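Local coordinates for protein arylsulfatase (Pseudoalteromonas sp. MB47, PDB 7AJ0) that removes sulfate groups from fucoidan as an exo-acting, calcium-containing sulfatase of the alkaline phosphatase clan, working as a thermostable hexamer, at residues Y175-P180 with L216-K221. Numbering follows the deposited sequence.
Sequences YFYGLP and LIKGRK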
ATOM      1  N   TYR A 175       9.857  49.818  12.286  1.00 28.27           N
ATOM      2  CA  TYR A 175      10.590  49.699  11.034  1.00 28.24           C
ATOM      3  C   TYR A 175      10.334  48.337  10.416  1.00 27.64           C
ATOM      4  O   TYR A 175      10.385  47.319  11.111  1.00 27.06           O
ATOM      5  CB  TYR A 175      12.094  49.904  11.270  1.00 28.20           C
ATOM      6  CG  TYR A 175      12.927  49.942  10.012  1.00 28.30           C
ATOM      7  CD1 TYR A 175      12.710  50.915   9.048  1.00 28.95           C
ATOM      8  CD2 TYR A 175      13.941  49.019   9.795  1.00 27.81           C
ATOM      9  CE1 TYR A 175      13.468  50.960   7.897  1.00 30.55           C
ATOM     10  CE2 TYR A 175      14.708  49.059   8.646  1.00 27.95           C
ATOM     11  CZ  TYR A 175      14.467  50.033   7.702  1.00 28.59           C
ATOM     12  OH  TYR A 175      15.221  50.082   6.555  1.00 30.97           O
ATOM     13  N   PHE A 176      10.055  48.326   9.113  1.00 27.83           N
ATOM     14  CA  PHE A 176       9.967  47.095   8.343  1.00 27.36           C
ATOM     15  C   PHE A 176      10.890  47.180   7.136  1.00 27.50           C
ATOM     16  O   PHE A 176      11.007  48.236   6.503  1.00 28.11           O
ATOM     17  CB  PHE A 176       8.545  46.808   7.857  1.00 27.47           C
ATOM     18  CG  PHE A 176       8.467  45.692   6.850  1.00 27.14           C
ATOM     19  CD1 PHE A 176       8.911  44.420   7.175  1.00 26.47           C
ATOM     20  CD2 PHE A 176       7.958  45.912   5.581  1.00 27.57           C
ATOM     21  CE1 PHE A 176       8.846  43.389   6.258  1.00 26.21           C
ATOM     22  CE2 PHE A 176       7.891  44.883   4.659  1.00 30.83           C
ATOM     23  CZ  PHE A 176       8.336  43.620   5.000  1.00 26.64           C
ATOM     24  N   TYR A 177      11.539  46.063   6.822  1.00 26.98           N
ATOM     25  CA  TYR A 177      12.365  45.969   5.623  1.00 27.10           C
ATOM     26  C   TYR A 177      12.435  44.496   5.246  1.00 26.54           C
ATOM     27  O   TYR A 177      13.097  43.718   5.940  1.00 26.05           O
ATOM     28  CB  TYR A 177      13.759  46.540   5.866  1.00 27.24           C
ATOM     29  CG  TYR A 177      14.604  46.619   4.612  1.00 27.50           C
ATOM     30  CD1 TYR A 177      15.080  45.469   3.998  1.00 27.12           C
ATOM     31  CD2 TYR A 177      14.925  47.844   4.041  1.00 28.19           C
ATOM     32  CE1 TYR A 177      15.845  45.533   2.852  1.00 27.41           C
ATOM     33  CE2 TYR A 177      15.694  47.918   2.893  1.00 28.48           C
ATOM     34  CZ  TYR A 177      16.151  46.759   2.306  1.00 28.08           C
ATOM     35  OH  TYR A 177      16.914  46.818   1.166  1.00 28.41           O
ATOM     36  N   GLY A 178      11.768  44.115   4.166  1.00 26.66           N
ATOM     37  CA  GLY A 178      11.880  42.735   3.717  1.00 26.20           C
ATOM     38  C   GLY A 178      10.771  42.367   2.745  1.00 26.39           C
ATOM     39  O   GLY A 178      10.252  43.219   2.024  1.00 26.97           O
ATOM     40  N   LEU A 179      10.431  41.079   2.754  1.00 25.94           N
ATOM     41  CA  LEU A 179       9.511  40.519   1.777  1.00 26.10           C
ATOM     42  C   LEU A 179       8.084  40.594   2.297  1.00 26.17           C
ATOM     43  O   LEU A 179       7.783  39.984   3.331  1.00 25.73           O
ATOM     44  CB  LEU A 179       9.863  39.070   1.483  1.00 25.65           C
ATOM     45  CG  LEU A 179      11.274  38.714   1.022  1.00 25.54           C
ATOM     46  CD1 LEU A 179      12.280  38.783   2.155  1.00 25.19           C
ATOM     47  CD2 LEU A 179      11.268  37.320   0.395  1.00 25.31           C
ATOM     48  N   PRO A 180       7.183  41.320   1.631  1.00 26.76           N
ATOM     49  CA  PRO A 180       5.761  41.197   1.996  1.00 26.86           C
ATOM     50  C   PRO A 180       5.243  39.771   1.920  1.00 27.35           C
ATOM     51  O   PRO A 180       4.461  39.355   2.779  1.00 26.23           O
ATOM     52  CB  PRO A 180       5.062  42.118   0.984  1.00 27.65           C
ATOM     53  CG  PRO A 180       6.092  43.134   0.634  1.00 27.96           C
ATOM     54  CD  PRO A 180       7.414  42.408   0.660  1.00 27.42           C
ATOM     55  N   LEU A 216      12.140  44.065  -2.351  1.00 28.49           N
ATOM     56  CA  LEU A 216      12.058  44.269  -0.910  1.00 28.10           C
ATOM     57  C   LEU A 216      11.424  45.625  -0.618  1.00 28.64           C
ATOM     58  O   LEU A 216      11.779  46.633  -1.243  1.00 29.27           O
ATOM     59  CB  LEU A 216      13.438  44.171  -0.272  1.00 27.76           C
ATOM     60  CG  LEU A 216      14.167  42.857  -0.539  1.00 27.29           C
ATOM     61  CD1 LEU A 216      15.498  42.802   0.185  1.00 27.02           C
ATOM     62  CD2 LEU A 216      13.299  41.676  -0.137  1.00 26.90           C
ATOM     63  N   ILE A 217      10.492  45.646   0.325  1.00 28.46           N
ATOM     64  CA  ILE A 217       9.735  46.843   0.664  1.00 29.00           C
ATOM     65  C   ILE A 217      10.258  47.403   1.977  1.00 28.83           C
ATOM     66  O   ILE A 217      10.503  46.659   2.936  1.00 28.20           O
ATOM     67  CB  ILE A 217       8.229  46.537   0.755  1.00 29.05           C
ATOM     68  CG1 ILE A 217       7.713  46.017  -0.588  1.00 29.31           C
ATOM     69  CG2 ILE A 217       7.453  47.776   1.174  1.00 29.65           C
ATOM     70  CD1 ILE A 217       7.960  46.954  -1.751  1.00 30.10           C
ATOM     71  N   LYS A 218      10.421  48.721   2.022  1.00 29.45           N
ATOM     72  CA  LYS A 218      10.932  49.438   3.183  1.00 29.45           C
ATOM     73  C   LYS A 218       9.836  50.348   3.710  1.00 29.94           C
ATOM     74  O   LYS A 218       9.170  51.034   2.929  1.00 30.60           O
ATOM     75  CB  LYS A 218      12.175  50.240   2.797  1.00 33.23           C
ATOM     76  CG  LYS A 218      12.787  51.091   3.893  1.00 30.98           C
ATOM     77  CD  LYS A 218      13.751  52.087   3.263  1.00 30.62           C
ATOM     78  CE  LYS A 218      15.023  52.259   4.074  1.00 45.98           C
ATOM     79  NZ  LYS A 218      16.042  53.027   3.298  1.00 51.29           N
ATOM     80  N   GLY A 219       9.650  50.349   5.026  1.00 29.66           N
ATOM     81  CA  GLY A 219       8.595  51.141   5.624  1.00 30.12           C
ATOM     82  C   GLY A 219       8.862  51.539   7.059  1.00 30.02           C
ATOM     83  O   GLY A 219       9.366  50.739   7.851  1.00 29.37           O
ATOM     84  N   ARG A 220       8.527  52.782   7.402  1.00 30.73           N
ATOM     85  CA  ARG A 220       8.639  53.284   8.761  1.00 30.79           C
ATOM     86  C   ARG A 220       7.251  53.608   9.295  1.00 31.14           C
ATOM     87  O   ARG A 220       6.357  54.013   8.543  1.00 31.67           O
ATOM     88  CB  ARG A 220       9.516  54.538   8.836  1.00 31.41           C
ATOM     89  CG  ARG A 220      10.904  54.351   8.268  1.00 31.21           C
ATOM     90  CD  ARG A 220      11.801  55.541   8.571  1.00 34.01           C
ATOM     91  NE  ARG A 220      13.156  55.326   8.070  1.00 41.96           N
ATOM     92  CZ  ARG A 220      14.063  54.556   8.667  1.00 31.01           C
ATOM     93  NH1 ARG A 220      13.766  53.918   9.791  1.00 46.66           N
ATOM     94  NH2 ARG A 220      15.271  54.420   8.135  1.00 36.43           N
ATOM     95  N   LYS A 221       7.079  53.428  10.601  1.00 30.89           N
ATOM     96  CA  LYS A 221       5.835  53.803  11.259  1.00 31.28           C
ATOM     97  C   LYS A 221       5.478  55.242  10.914  1.00 32.72           C
ATOM     98  O   LYS A 221       6.277  56.160  11.124  1.00 32.70           O
ATOM     99  CB  LYS A 221       5.980  53.630  12.770  1.00 31.00           C
ATOM    100  CG  LYS A 221       4.727  53.946  13.560  1.00 31.40           C
ATOM    101  CD  LYS A 221       4.925  53.665  15.047  1.00 31.23           C
ATOM    102  CE  LYS A 221       4.912  52.170  15.347  1.00 30.19           C
ATOM    103  NZ  LYS A 221       5.230  51.883  16.774  1.00 29.93           N
TER
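Tyr175 to Gly178 and Ile217 to Arg220 form an antiparallel beta pairing in the large mixed sheet of the sulfatase fold, where strand 215-220 joins 175-177 to the antiparallel strand 226-230; on its other side 175-177 runs parallel to 151-155. Two hydrogen-bonded pairs zip the strands together. Phe176 and Gly219 exchange both bonds, the one from Phe176 N to Gly219 O being 2.8 Å long and almost straight at 172°. Gly178 and Ile217 do the same, with Ile217 N 3.0 Å from Gly178 O, just where the first chain turns a corner. Beyond that corner Pro180 sets its CG 3.5 Å from Ile217 CG1, while Leu179 lies beside Leu216, the two pointing the same way; both also reach Ile240 of helix 240-258. Tyr177, on the face it shares with Tyr175, puts CE1 against Leu216 CD1 and CD2 against Lys218 CB. With CG anti to the backbone N (chi1 -174°), the Tyr175 ring slants across toward Lys218 and Arg220, and its hydroxyl is hydrogen-bonded to Glu247. Tyr175 CE1 sits over one face of the Arg220 guanidinium, toward its rim, the two planes 22° apart, and NH1 comes 3.3 Å from Tyr175 CD1. Were Tyr175 replaced by an alanine, Glu247 would probably lose this partner and the guanidinium the ring against its face. At the far end of that ring, Lys218 CE lies 3.3 Å from Tyr175 OH.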